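Predicted ATPase of the ABC class (Vibrio vulnificus, PDB 5D6A) is probably an ATPase of the ABC class, binding an ATP analogue through its P-loop domain in a two-subunit assembly. Local coordinates at residues L274-I282 with R291-K302; A366-E374 with E385-R393. One frame throughout, in Å; residues are numbered along the deposited sequence.

Contact 1: L274-I282 with R291-K302; sequences LLNAIERSI and REYIVTDGSAMK
Helix-on-strand packing joins Ile278 and Ser281 to Thr296 in a buried contact of the P-loop domain. Helix 271-280 begins in a sequence that fits a Walker A motif, and Leu275 lies near the bound AMP-PNP. The helix packs against a chain that passes from strand 294-296, at the edge of an antiparallel sheet, to strand 301-302, at the edge of the mixed sheet.

Thr296 is central. Its OG1 lies 3.0 Å from Ile278 O, near the end of the helix, and may donate to it, though another acceptor is near enough to take the proton. The hydroxyl also bonds Ser208 OG of strand 206-211 and so lies between helix and sheet. The methyl Thr296 CG2 meets Ile278 CG2 at 3.7 Å, the two side chains crossing at about a right angle. With chi1 -66°, Ile278 CG1 lies beside the backbone N and CG2 is anti to it, which turns the CG2 methyl to Thr296. Next to it, Ser281 CB packs on Ile294 CG2 at 3.7 Å. Ala277 CB adds an apolar contact to Ile294.

Two arginines lie side by side at one flank. Arg280 CD is 3.8 Å from Arg291 NH1, with the guanidinium planes 69° apart. Their charges have acidic partners: Glu504 for Arg280, and Asp289 and Asp224 for Arg291. On the strand 301-302 side, Lys302 CE touches Leu275 CD2 at 4.0 Å. The lysine bends at its last torsion (chi4 -66°), and its NZ forms a salt bridge with Glu501.

Asp297 to Ala300 form a type I turn, with an Asx turn at Asp297. Ile282 CG2 rests on Ala300 CB at 4.2 Å. A water donates to both Ile282 O, at 3.2 Å, and Gly298 O, at 3.0 Å.

Contact 2: A366-E374 with E385-R393; sequences ATNFMIRDE and EPITPLVDR
Phe369 and Leu390 hold the tight part of this contact, where the end of the short helix 367-370 meets the first residues of 390-401. Segment 366-374 follows strand 357-361 closely. Thr367 bonds its counterpart Thr367 of the second subunit, OG1 to OG1. This placement is consistent with the D-loop of ABC ATPases, which follows the Walker B strand and lies at the dimer interface.

Leu390 N donates to Phe369 O at 2.9 Å. The bond is nearly straight, with an N-H...O angle of 169°. One residue on, Val391 N makes a weak bond to Met370 O at 3.5 Å. The Phe369 ring reaches back to Leu390 by its CE2 corner, 4.1 Å from Leu390 CB. Its CG is trans to the backbone N (chi1 172°), which swings the ring round toward Leu390 although its CB points away. Leu347 of helix 339-352 touches both side chains. Beside them, Pro389 CB packs against the carbonyl oxygens of Met370 and Ile371, 3.6 Å from Met370 O. Asn368, buried in the helix, brings its OD1 to Ile387 CG2 at 3.6 Å.

The other side is looser and more open to solvent. Exposed Arg372 bends at chi2 (71°) and crosses Pro389, with its CD 3.8 Å from Pro389 CG. Its guanidinium end lies by the Pro386 ring, where NH2 is 3.4 Å from Pro386 CG. Ile387 O sits at the guanidinium edge, near its plane, but the angle to NH1 is too poor for a hydrogen bond.

With one straight backbone bond, one weak one and apolar contacts, the junction depends little on charge. The backbone amides of Leu390 and Val391 meet carbonyls at the end of helix 367-370, while the arginine adds mainly contact with proline rings.

From the N terminus, the chain first closes contact 1. The loop after helix 271-280 brings strands 294-296 and 301-302 back onto that helix, with eight residues between the segments. The chain then passes through helix 339-352 and strand 357-361 before contact 2 opens. There ten residues, half of them in helix 374-379, return 385-393 to 366-374. The contacts are in series and neither nest nor cross. The centres of contacts 1 and 2 are about 27 Å apart, and they do not touch. Strand 357-361 connects them: it pairs with strand 301-302, and its Ile360 touches Leu390. Contact 1 ties the two sheets to a helix, whereas contact 2 lies toward the second subunit.

Contact 1: L274-I282 with R291-K302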
# COMPACT_ATOMS: atom_id res chain seq x y z
N LEU A 274 21.08 4.50 -2.34
CA LEU A 274 22.04 3.62 -3.01
C LEU A 274 21.43 2.23 -3.18
O LEU A 274 21.48 1.66 -4.27
CB LEU A 274 23.35 3.53 -2.21
CG LEU A 274 24.39 2.53 -2.73
CD1 LEU A 274 24.74 2.79 -4.19
CD2 LEU A 274 25.65 2.59 -1.88
N LEU A 275 20.85 1.70 -2.11
CA LEU A 275 20.23 0.37 -2.15
C LEU A 275 19.05 0.36 -3.12
O LEU A 275 18.86 -0.61 -3.85
CB LEU A 275 19.78 -0.05 -0.75
CG LEU A 275 19.27 -1.49 -0.61
CD1 LEU A 275 20.39 -2.47 -0.92
CD2 LEU A 275 18.72 -1.74 0.79
N ASN A 276 18.27 1.43 -3.11
CA ASN A 276 17.12 1.53 -4.01
C ASN A 276 17.54 1.44 -5.47
O ASN A 276 16.87 0.80 -6.27
CB ASN A 276 16.34 2.83 -3.76
CG ASN A 276 15.60 2.82 -2.44
OD1 ASN A 276 15.33 1.76 -1.86
ND2 ASN A 276 15.24 4.00 -1.96
N ALA A 277 18.65 2.10 -5.80
CA ALA A 277 19.16 2.07 -7.16
C ALA A 277 19.62 0.66 -7.52
O ALA A 277 19.42 0.20 -8.65
CB ALA A 277 20.31 3.05 -7.31
N ILE A 278 20.21 -0.03 -6.55
CA ILE A 278 20.68 -1.39 -6.76
C ILE A 278 19.50 -2.34 -6.96
O ILE A 278 19.49 -3.11 -7.91
CB ILE A 278 21.57 -1.87 -5.59
CG1 ILE A 278 22.87 -1.06 -5.55
CG2 ILE A 278 21.93 -3.35 -5.74
CD1 ILE A 278 23.75 -1.36 -4.36
N GLU A 279 18.50 -2.27 -6.08
CA GLU A 279 17.33 -3.16 -6.16
C GLU A 279 16.60 -2.97 -7.48
O GLU A 279 16.04 -3.93 -8.02
CB GLU A 279 16.35 -2.93 -5.00
CG GLU A 279 15.40 -1.75 -5.20
CD GLU A 279 14.48 -1.52 -4.02
OE1 GLU A 279 14.89 -1.76 -2.87
OE2 GLU A 279 13.34 -1.06 -4.25
N ARG A 280 16.58 -1.74 -7.99
CA ARG A 280 15.89 -1.46 -9.26
C ARG A 280 16.75 -1.71 -10.49
O ARG A 280 16.23 -1.81 -11.59
CB ARG A 280 15.33 -0.04 -9.27
CG ARG A 280 14.17 0.11 -8.31
CD ARG A 280 13.20 1.20 -8.73
NE ARG A 280 11.88 0.90 -8.18
CZ ARG A 280 11.05 -0.02 -8.68
NH1 ARG A 280 11.39 -0.75 -9.74
NH2 ARG A 280 9.86 -0.22 -8.12
N SER A 281 18.06 -1.83 -10.29
CA SER A 281 18.96 -2.11 -11.40
C SER A 281 18.81 -3.54 -11.93
O SER A 281 19.57 -3.97 -12.80
CB SER A 281 20.41 -1.82 -11.01
OG SER A 281 20.56 -0.42 -10.77
N ILE A 282 17.86 -4.30 -11.38
CA ILE A 282 17.56 -5.64 -11.90
C ILE A 282 16.92 -5.46 -13.27
O ILE A 282 16.87 -6.39 -14.07
CB ILE A 282 16.61 -6.45 -11.00
CG1 ILE A 282 15.28 -5.71 -10.79
CG2 ILE A 282 17.28 -6.77 -9.66
CD1 ILE A 282 14.28 -6.47 -9.94
N ARG A 291 20.38 5.97 -13.90
CA ARG A 291 20.70 4.61 -13.48
C ARG A 291 20.98 3.66 -14.66
O ARG A 291 21.26 2.48 -14.45
CB ARG A 291 19.54 4.04 -12.66
CG ARG A 291 19.25 4.81 -11.38
CD ARG A 291 17.91 4.42 -10.78
NE ARG A 291 16.80 4.82 -11.64
CZ ARG A 291 15.51 4.66 -11.35
NH1 ARG A 291 15.13 4.11 -10.20
NH2 ARG A 291 14.59 5.07 -12.22
N GLU A 292 20.91 4.17 -15.89
CA GLU A 292 21.12 3.32 -17.08
C GLU A 292 22.49 2.64 -17.18
O GLU A 292 22.72 1.84 -18.08
CB GLU A 292 20.80 4.06 -18.40
CG GLU A 292 21.74 5.18 -18.82
CD GLU A 292 21.56 6.47 -18.04
OE1 GLU A 292 20.93 6.46 -16.96
OE2 GLU A 292 22.06 7.51 -18.53
N TYR A 293 23.41 2.97 -16.28
CA TYR A 293 24.71 2.30 -16.27
C TYR A 293 24.97 1.64 -14.92
O TYR A 293 26.12 1.52 -14.48
CB TYR A 293 25.84 3.24 -16.70
CG TYR A 293 25.82 3.51 -18.19
CD1 TYR A 293 26.33 2.56 -19.08
CD2 TYR A 293 25.30 4.69 -18.71
CE1 TYR A 293 26.32 2.78 -20.44
CE2 TYR A 293 25.29 4.92 -20.08
CZ TYR A 293 25.80 3.96 -20.94
OH TYR A 293 25.79 4.18 -22.30
N ILE A 294 23.88 1.20 -14.29
CA ILE A 294 23.94 0.47 -13.04
C ILE A 294 23.30 -0.88 -13.30
O ILE A 294 22.19 -0.95 -13.82
CB ILE A 294 23.17 1.17 -11.90
CG1 ILE A 294 23.60 2.63 -11.75
CG2 ILE A 294 23.38 0.43 -10.59
CD1 ILE A 294 22.87 3.38 -10.66
N VAL A 295 24.02 -1.95 -12.98
CA VAL A 295 23.50 -3.31 -13.17
C VAL A 295 23.60 -4.10 -11.87
O VAL A 295 24.48 -3.86 -11.04
CB VAL A 295 24.23 -4.06 -14.30
CG1 VAL A 295 23.92 -3.42 -15.65
CG2 VAL A 295 25.73 -4.10 -14.04
N THR A 296 22.69 -5.05 -11.70
CA THR A 296 22.65 -5.89 -10.51
C THR A 296 22.17 -7.29 -10.88
O THR A 296 21.47 -7.48 -11.87
CB THR A 296 21.70 -5.30 -9.45
OG1 THR A 296 22.11 -3.96 -9.13
CG2 THR A 296 21.71 -6.13 -8.18
N ASP A 297 22.59 -8.26 -10.09
CA ASP A 297 22.17 -9.64 -10.28
C ASP A 297 20.66 -9.65 -10.54
O ASP A 297 19.89 -9.13 -9.74
CB ASP A 297 22.52 -10.44 -9.02
CG ASP A 297 22.16 -11.90 -9.12
OD1 ASP A 297 21.33 -12.27 -9.97
OD2 ASP A 297 22.72 -12.67 -8.33
N GLY A 298 20.26 -10.24 -11.67
CA GLY A 298 18.86 -10.29 -12.07
C GLY A 298 17.91 -10.95 -11.09
O GLY A 298 16.72 -10.63 -11.07
N SER A 299 18.43 -11.87 -10.28
CA SER A 299 17.61 -12.59 -9.30
C SER A 299 17.57 -11.95 -7.91
O SER A 299 16.92 -12.47 -7.01
CB SER A 299 18.12 -14.03 -9.18
OG SER A 299 19.47 -14.04 -8.75
N ALA A 300 18.26 -10.82 -7.73
CA ALA A 300 18.31 -10.15 -6.43
C ALA A 300 16.91 -9.83 -5.90
O ALA A 300 16.11 -9.19 -6.58
CB ALA A 300 19.14 -8.88 -6.52
N MSE A 301 16.63 -10.29 -4.67
CA MSE A 301 15.33 -10.08 -4.04
C MSE A 301 15.46 -9.31 -2.76
O MSE A 301 16.21 -9.70 -1.87
CB MSE A 301 14.72 -11.45 -3.71
CG MSE A 301 13.44 -11.38 -2.88
SE MSE A 301 11.98 -10.46 -3.84
CE MSE A 301 11.73 -11.79 -5.26
N LYS A 302 14.71 -8.22 -2.65
CA LYS A 302 14.72 -7.43 -1.44
C LYS A 302 13.66 -7.98 -0.52
O LYS A 302 12.49 -8.09 -0.90
CB LYS A 302 14.48 -5.94 -1.71
CG LYS A 302 14.54 -5.08 -0.45
CD LYS A 302 14.72 -3.61 -0.80
CE LYS A 302 14.88 -2.71 0.42
NZ LYS A 302 13.67 -2.65 1.28
O HOH W 1 15.72 -9.36 -13.56

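Contact 2: A366-E374 with E385-R393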
# COMPACT_ATOMS: atom_id res chain seq x y z
N ALA A 366 12.48 -6.55 10.65
CA ALA A 366 12.25 -6.93 12.04
C ALA A 366 13.57 -7.02 12.78
O ALA A 366 14.41 -7.86 12.47
CB ALA A 366 11.52 -8.26 12.11
N THR A 367 13.76 -6.14 13.76
CA THR A 367 14.99 -6.11 14.55
C THR A 367 15.27 -7.47 15.18
O THR A 367 16.41 -7.94 15.19
CB THR A 367 14.90 -5.04 15.66
OG1 THR A 367 14.54 -3.78 15.08
CG2 THR A 367 16.22 -4.91 16.42
N ASN A 368 14.22 -8.10 15.71
CA ASN A 368 14.32 -9.42 16.33
C ASN A 368 14.95 -10.44 15.37
O ASN A 368 15.74 -11.29 15.78
CB ASN A 368 12.92 -9.89 16.75
CG ASN A 368 12.93 -11.26 17.41
OD1 ASN A 368 13.97 -11.76 17.84
ND2 ASN A 368 11.75 -11.88 17.49
N PHE A 369 14.59 -10.33 14.10
CA PHE A 369 15.09 -11.23 13.06
C PHE A 369 16.53 -10.93 12.64
O PHE A 369 17.25 -11.84 12.21
CB PHE A 369 14.16 -11.15 11.84
CG PHE A 369 14.67 -11.88 10.63
CD1 PHE A 369 14.58 -13.26 10.54
CD2 PHE A 369 15.23 -11.18 9.57
CE1 PHE A 369 15.05 -13.93 9.42
CE2 PHE A 369 15.69 -11.84 8.45
CZ PHE A 369 15.60 -13.22 8.37
N MSE A 370 16.95 -9.68 12.78
CA MSE A 370 18.30 -9.27 12.38
C MSE A 370 19.36 -9.61 13.40
O MSE A 370 20.32 -10.31 13.09
CB MSE A 370 18.33 -7.76 12.17
CG MSE A 370 17.43 -7.33 11.01
SE MSE A 370 17.97 -8.24 9.35
CE MSE A 370 19.28 -6.90 8.73
N ILE A 371 19.19 -9.10 14.62
CA ILE A 371 20.18 -9.30 15.69
C ILE A 371 19.79 -10.23 16.84
O ILE A 371 18.63 -10.61 17.00
CB ILE A 371 20.63 -7.93 16.27
CG1 ILE A 371 19.44 -7.08 16.74
CG2 ILE A 371 21.40 -7.16 15.22
CD1 ILE A 371 18.66 -7.63 17.92
N ARG A 372 20.80 -10.58 17.62
CA ARG A 372 20.67 -11.43 18.79
C ARG A 372 20.72 -10.49 19.99
O ARG A 372 21.19 -9.36 19.87
CB ARG A 372 21.86 -12.40 18.85
CG ARG A 372 21.75 -13.52 19.88
CD ARG A 372 20.70 -14.55 19.49
NE ARG A 372 20.76 -15.73 20.35
CZ ARG A 372 20.03 -16.83 20.18
NH1 ARG A 372 19.16 -16.92 19.17
NH2 ARG A 372 20.17 -17.85 21.02
N ASP A 373 20.25 -10.95 21.15
CA ASP A 373 20.30 -10.11 22.34
C ASP A 373 20.22 -10.96 23.61
O ASP A 373 19.25 -11.70 23.81
CB ASP A 373 19.17 -9.08 22.32
CG ASP A 373 19.30 -8.03 23.42
OD1 ASP A 373 20.28 -8.09 24.20
OD2 ASP A 373 18.43 -7.15 23.51
N GLU A 374 21.24 -10.84 24.46
CA GLU A 374 21.29 -11.58 25.72
C GLU A 374 20.23 -11.06 26.70
O GLU A 374 19.70 -11.81 27.51
CB GLU A 374 22.69 -11.46 26.34
CG GLU A 374 22.87 -12.22 27.65
CD GLU A 374 22.66 -13.72 27.51
OE1 GLU A 374 22.40 -14.38 28.54
OE2 GLU A 374 22.74 -14.24 26.38
N GLU A 385 12.29 -21.66 22.77
CA GLU A 385 13.68 -21.61 22.31
C GLU A 385 13.87 -20.37 21.44
O GLU A 385 13.01 -20.06 20.60
CB GLU A 385 14.06 -22.88 21.55
CG GLU A 385 13.99 -24.14 22.39
CD GLU A 385 14.39 -25.40 21.63
OE1 GLU A 385 14.34 -26.49 22.22
OE2 GLU A 385 14.77 -25.29 20.45
N PRO A 386 14.98 -19.64 21.63
CA PRO A 386 15.24 -18.40 20.89
C PRO A 386 15.37 -18.58 19.38
O PRO A 386 15.95 -19.57 18.92
CB PRO A 386 16.55 -17.90 21.49
CG PRO A 386 17.22 -19.12 22.01
CD PRO A 386 16.12 -20.02 22.49
N ILE A 387 14.84 -17.62 18.62
CA ILE A 387 14.92 -17.64 17.16
C ILE A 387 16.37 -17.42 16.74
O ILE A 387 17.11 -16.68 17.40
CB ILE A 387 14.02 -16.56 16.53
CG1 ILE A 387 14.00 -16.68 15.00
CG2 ILE A 387 14.46 -15.16 16.94
CD1 ILE A 387 13.12 -15.66 14.32
N THR A 388 16.78 -18.06 15.65
CA THR A 388 18.14 -17.91 15.13
C THR A 388 18.18 -16.70 14.19
O THR A 388 17.67 -16.76 13.07
CB THR A 388 18.58 -19.18 14.37
OG1 THR A 388 18.48 -20.32 15.24
CG2 THR A 388 20.02 -19.05 13.88
N PRO A 389 18.81 -15.59 14.65
CA PRO A 389 18.85 -14.37 13.84
C PRO A 389 19.73 -14.50 12.60
O PRO A 389 20.68 -15.28 12.59
CB PRO A 389 19.43 -13.34 14.80
CG PRO A 389 20.30 -14.13 15.70
CD PRO A 389 19.64 -15.47 15.85
N LEU A 390 19.40 -13.72 11.58
CA LEU A 390 20.12 -13.75 10.31
C LEU A 390 21.64 -13.66 10.48
O LEU A 390 22.38 -14.36 9.80
CB LEU A 390 19.63 -12.61 9.40
CG LEU A 390 20.33 -12.45 8.05
CD1 LEU A 390 20.27 -13.74 7.23
CD2 LEU A 390 19.73 -11.29 7.27
N VAL A 391 22.09 -12.80 11.39
CA VAL A 391 23.53 -12.63 11.63
C VAL A 391 24.27 -13.97 11.76
O VAL A 391 25.42 -14.09 11.35
CB VAL A 391 23.79 -11.73 12.87
CG1 VAL A 391 23.20 -12.35 14.13
CG2 VAL A 391 25.28 -11.46 13.04
N ASP A 392 23.60 -14.97 12.33
CA ASP A 392 24.20 -16.30 12.51
C ASP A 392 24.13 -17.15 11.23
O ASP A 392 24.97 -18.03 11.02
CB ASP A 392 23.52 -17.05 13.66
CG ASP A 392 23.72 -16.37 15.02
OD1 ASP A 392 24.60 -15.49 15.13
OD2 ASP A 392 23.01 -16.73 15.98
N ARG A 393 23.12 -16.91 10.39
CA ARG A 393 22.94 -17.68 9.16
C ARG A 393 23.51 -17.00 7.92
O ARG A 393 23.96 -17.67 7.00
CB ARG A 393 21.46 -17.96 8.93
CG ARG A 393 20.79 -18.81 9.99
CD ARG A 393 21.43 -20.19 10.09
NE ARG A 393 20.67 -21.08 10.97
CZ ARG A 393 21.01 -22.33 11.25
NH1 ARG A 393 22.10 -22.87 10.72
NH2 ARG A 393 20.25 -23.06 12.07